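Local structure of cytochrome b5 reductase 4 (Homo sapiens, 3LF5) at residues M48-A51 with E57-D60. The protein is a flavohemoprotein that probably passes electrons from NADH through its FAD-containing reductase domain to the heme of its cytochrome b5 domain. Residues are numbered along the deposited sequence; the frame is centred on the assembly and turned at random.
Sequences MRAA and ELFD. With HEM (protoporphyrin IX containing Fe), chain C.
Ala50 and Leu58 face each other with their CA atoms 7.4 Å apart, the former in a type I beta turn from Met48 to Ala51, closed by a hydrogen bond from Ala51 N to Met48 O, the latter on helix 56-63; no hydrogen bond joins the two segments. Leu58 carries the contact, its two methyls taking different partners. CD2 sits over one face of the Arg49 guanidinium, off its centre, 3.5 Å from Arg49 NH2. CD1 reaches the root of the same side chain, 3.9 Å from Arg49 CB, and also meets the methyl of Ala50, with 4.1 Å between Leu58 CD1 and Ala50 CB. The arginine chain leaves beside its backbone N (chi1 -68°) and bends at chi3 (70°), which brings the flat group across the leucine, while Arg49 NH1 forms a salt bridge with Glu46 on the preceding helix 44-48. Turn and helix belong to the cytochrome b5 fold, whose helices and loops form the heme pocket; the turn meets the porphyrin at its vinyl-bearing rim, while the helix lies to one side of its plane, the Phe59 ring edge over a pyrrole. Ala50 CB lies 3.8 Å from the vinyl carbon HEM CBB, and Leu58 CB approaches the other carbon of that vinyl, HEM CAB, at 4.1 Å. Replacing Leu58 with an alanine would probably open a gap between turn and helix, leaving the Arg49 guanidinium without the methyl over its face and Ala50 with one apolar partner fewer. One residue on, Phe59 projects with CG anti to the backbone N (chi1 -178°), away from the turn and into the pocket. HEM C2C lies at the edge of its ring, near the ring plane, 3.9 Å from Phe59 CE1; His63 and Tyr68 make edge-to-face contacts with the same ring.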
ATOM      1  N   MET A  48       6.458  -7.163   4.547  1.00 12.75           N
ATOM      2  CA  MET A  48       5.209  -6.508   4.925  1.00 13.41           C
ATOM      3  C   MET A  48       5.088  -5.054   4.477  1.00 13.41           C
ATOM      4  O   MET A  48       3.982  -4.529   4.431  1.00 13.87           O
ATOM      5  CB  MET A  48       5.014  -6.562   6.447  1.00 13.70           C
ATOM      6  CG  MET A  48       4.553  -7.934   6.919  1.00 14.54           C
ATOM      7  SD  MET A  48       2.901  -8.403   6.346  1.00 15.78           S
ATOM      8  CE  MET A  48       1.864  -7.160   7.130  1.00 18.88           C
ATOM      9  N   ARG A  49       6.195  -4.392   4.123  1.00 13.02           N
ATOM     10  CA  ARG A  49       6.125  -3.046   3.589  1.00 13.38           C
ATOM     11  C   ARG A  49       5.259  -2.998   2.347  1.00 12.37           C
ATOM     12  O   ARG A  49       4.697  -1.944   2.036  1.00 14.64           O
ATOM     13  CB  ARG A  49       7.515  -2.526   3.252  1.00 13.54           C
ATOM     14  CG  ARG A  49       8.380  -2.301   4.484  1.00 15.69           C
ATOM     15  CD  ARG A  49       9.773  -1.974   4.073  1.00 17.90           C
ATOM     16  NE  ARG A  49       9.843  -0.656   3.465  1.00 19.06           N
ATOM     17  CZ  ARG A  49      10.922  -0.171   2.871  1.00 19.64           C
ATOM     18  NH1 ARG A  49      12.037  -0.885   2.812  1.00 22.15           N
ATOM     19  NH2 ARG A  49      10.875   1.030   2.331  1.00 21.82           N
ATOM     20  N   ALA A  50       5.147  -4.119   1.632  1.00 11.59           N
ATOM     21  CA  ALA A  50       4.388  -4.192   0.384  1.00 12.10           C
ATOM     22  C   ALA A  50       3.043  -4.878   0.562  1.00 11.56           C
ATOM     23  O   ALA A  50       2.344  -5.084  -0.408  1.00 12.03           O
ATOM     24  CB  ALA A  50       5.203  -4.889  -0.724  1.00 12.88           C
ATOM     25  N   ALA A  51       2.635  -5.193   1.789  1.00 11.79           N
ATOM     26  CA  ALA A  51       1.419  -5.975   2.012  1.00 11.69           C
ATOM     27  C   ALA A  51       0.195  -5.294   1.409  1.00 11.48           C
ATOM     28  O   ALA A  51      -0.041  -4.104   1.633  1.00 11.83           O
ATOM     29  CB  ALA A  51       1.205  -6.172   3.505  1.00 13.07           C
ATOM     30  N   GLU A  57       8.101  -1.463  -7.073  1.00 10.83           N
ATOM     31  CA  GLU A  57       9.166  -0.469  -6.812  1.00 11.95           C
ATOM     32  C   GLU A  57      10.063  -0.865  -5.660  1.00 12.47           C
ATOM     33  O   GLU A  57      11.281  -0.779  -5.768  1.00 12.57           O
ATOM     34  CB  GLU A  57       8.585   0.925  -6.562  1.00 13.78           C
ATOM     35  CG  GLU A  57       9.555   2.089  -6.553  1.00 20.97           C
ATOM     36  CD  GLU A  57       8.819   3.421  -6.430  1.00 27.98           C
ATOM     37  OE1 GLU A  57       9.389   4.361  -5.847  1.00 34.13           O
ATOM     38  OE2 GLU A  57       7.653   3.512  -6.894  1.00 32.77           O
ATOM     39  N   LEU A  58       9.471  -1.312  -4.559  1.00 11.30           N
ATOM     40  CA  LEU A  58      10.268  -1.767  -3.434  1.00 11.77           C
ATOM     41  C   LEU A  58      11.164  -2.940  -3.861  1.00 11.61           C
ATOM     42  O   LEU A  58      12.343  -2.988  -3.512  1.00 12.41           O
ATOM     43  CB  LEU A  58       9.370  -2.190  -2.274  1.00 13.71           C
ATOM     44  CG  LEU A  58       8.704  -1.053  -1.493  1.00 16.04           C
ATOM     45  CD1 LEU A  58       7.593  -1.590  -0.571  1.00 19.59           C
ATOM     46  CD2 LEU A  58       9.751  -0.277  -0.683  1.00 20.72           C
ATOM     47  N   PHE A  59      10.574  -3.901  -4.563  1.00 10.15           N
ATOM     48  CA  PHE A  59      11.299  -5.095  -5.015  1.00  9.08           C
ATOM     49  C   PHE A  59      12.499  -4.680  -5.886  1.00 10.47           C
ATOM     50  O   PHE A  59      13.610  -5.195  -5.733  1.00 11.67           O
ATOM     51  CB  PHE A  59      10.318  -5.982  -5.809  1.00  8.88           C
ATOM     52  CG  PHE A  59      10.891  -7.287  -6.310  1.00  8.57           C
ATOM     53  CD1 PHE A  59      10.738  -8.449  -5.578  1.00  9.42           C
ATOM     54  CD2 PHE A  59      11.603  -7.352  -7.500  1.00 11.18           C
ATOM     55  CE1 PHE A  59      11.274  -9.655  -6.048  1.00 11.81           C
ATOM     56  CE2 PHE A  59      12.145  -8.528  -7.956  1.00 12.49           C
ATOM     57  CZ  PHE A  59      11.980  -9.676  -7.211  1.00 12.00           C
ATOM     58  N   ASP A  60      12.249  -3.739  -6.797  1.00 11.38           N
ATOM     59  CA  ASP A  60      13.284  -3.324  -7.731  1.00 12.82           C
ATOM     60  C   ASP A  60      14.386  -2.517  -7.036  1.00 13.11           C
ATOM     61  O   ASP A  60      15.494  -2.432  -7.539  1.00 14.97           O
ATOM     62  CB  ASP A  60      12.689  -2.520  -8.877  1.00 13.40           C
ATOM     63  CG  ASP A  60      11.978  -3.375  -9.891  1.00 14.89           C
ATOM     64  OD1 ASP A  60      12.075  -4.620  -9.817  1.00 16.99           O
ATOM     65  OD2 ASP A  60      11.312  -2.787 -10.763  1.00 18.24           O
TER
HETATM   66  CHA HEM C   1      16.666 -10.310   0.231  0.50  9.55           C
HETATM   67  CHB HEM C   1      13.572  -6.658   0.982  0.50  8.74           C
HETATM   68  CHC HEM C   1      10.250  -8.874  -1.672  0.50  9.14           C
HETATM   69  CHD HEM C   1      13.233 -12.598  -2.265  0.50  9.37           C
HETATM   70  C1A HEM C   1      16.102  -9.139   0.655  0.50 10.41           C
HETATM   71  C2A HEM C   1      16.741  -8.128   1.444  0.50 10.22           C
HETATM   72  C3A HEM C   1      15.900  -7.136   1.664  0.50  8.92           C
HETATM   73  C4A HEM C   1      14.666  -7.481   1.007  0.50  8.82           C
HETATM   74  CMA HEM C   1      16.151  -5.821   2.437  0.50  9.90           C
HETATM   75  CAA HEM C   1      18.184  -8.210   1.923  0.50 10.46           C
HETATM   76  CBA HEM C   1      18.943  -7.452   0.849  0.50 12.26           C
HETATM   77  CGA HEM C   1      20.325  -7.087   1.256  0.50 14.50           C
HETATM   78  O1A HEM C   1      21.048  -6.766   0.286  0.50 15.26           O
HETATM   79  O2A HEM C   1      20.683  -7.124   2.472  0.50 14.54           O
HETATM   80  C1B HEM C   1      12.425  -6.895   0.278  0.50  9.19           C
HETATM   81  C2B HEM C   1      11.290  -6.006   0.174  0.50  9.47           C
HETATM   82  C3B HEM C   1      10.366  -6.616  -0.558  0.50  9.14           C
HETATM   83  C4B HEM C   1      10.896  -7.911  -0.953  0.50  8.80           C
HETATM   84  CMB HEM C   1      11.197  -4.615   0.819  0.50 10.73           C
HETATM   85  CAB HEM C   1       8.986  -6.037  -0.938  0.50 10.18           C
HETATM   86  CBB HEM C   1       8.455  -6.251  -2.148  0.50 11.73           C
HETATM   87  C1C HEM C   1      10.739 -10.109  -1.985  0.50  9.31           C
HETATM   88  C2C HEM C   1      10.051 -11.192  -2.651  0.50  9.09           C
HETATM   89  C3C HEM C   1      10.911 -12.189  -2.796  0.50  9.59           C
HETATM   90  C4C HEM C   1      12.148 -11.796  -2.239  0.50  9.81           C
HETATM   91  CMC HEM C   1       8.600 -11.192  -3.120  0.50  8.20           C
HETATM   92  CAC HEM C   1      10.733 -13.578  -3.409  0.50 11.43           C
HETATM   93  CBC HEM C   1      10.015 -13.734  -4.502  0.50 13.69           C
HETATM   94  C1D HEM C   1      14.458 -12.280  -1.774  0.50  9.30           C
HETATM   95  C2D HEM C   1      15.644 -13.034  -2.054  0.50 11.06           C
HETATM   96  C3D HEM C   1      16.728 -12.332  -1.264  0.50 10.29           C
HETATM   97  C4D HEM C   1      16.080 -11.223  -0.598  0.50 10.06           C
HETATM   98  CMD HEM C   1      15.752 -14.278  -2.951  0.50 11.41           C
HETATM   99  CAD HEM C   1      18.212 -12.712  -1.263  0.50  9.80           C
HETATM  100  CBD HEM C   1      18.880 -12.195  -2.549  0.50 12.11           C
HETATM  101  CGD HEM C   1      20.336 -12.624  -2.464  0.50 15.64           C
HETATM  102  O1D HEM C   1      20.604 -13.830  -2.252  0.50 17.05           O
HETATM  103  O2D HEM C   1      21.210 -11.732  -2.592  0.50 20.00           O
HETATM  104  NA  HEM C   1      14.808  -8.716   0.410  0.50  9.43           N
HETATM  105  NB  HEM C   1      12.166  -8.049  -0.419  0.50  7.79           N
HETATM  106  NC  HEM C   1      12.034 -10.519  -1.751  0.50  9.53           N
HETATM  107  ND  HEM C   1      14.733 -11.233  -0.937  0.50 10.08           N
HETATM  108 FE   HEM C   1      13.421  -9.646  -0.698  0.50  9.46          FE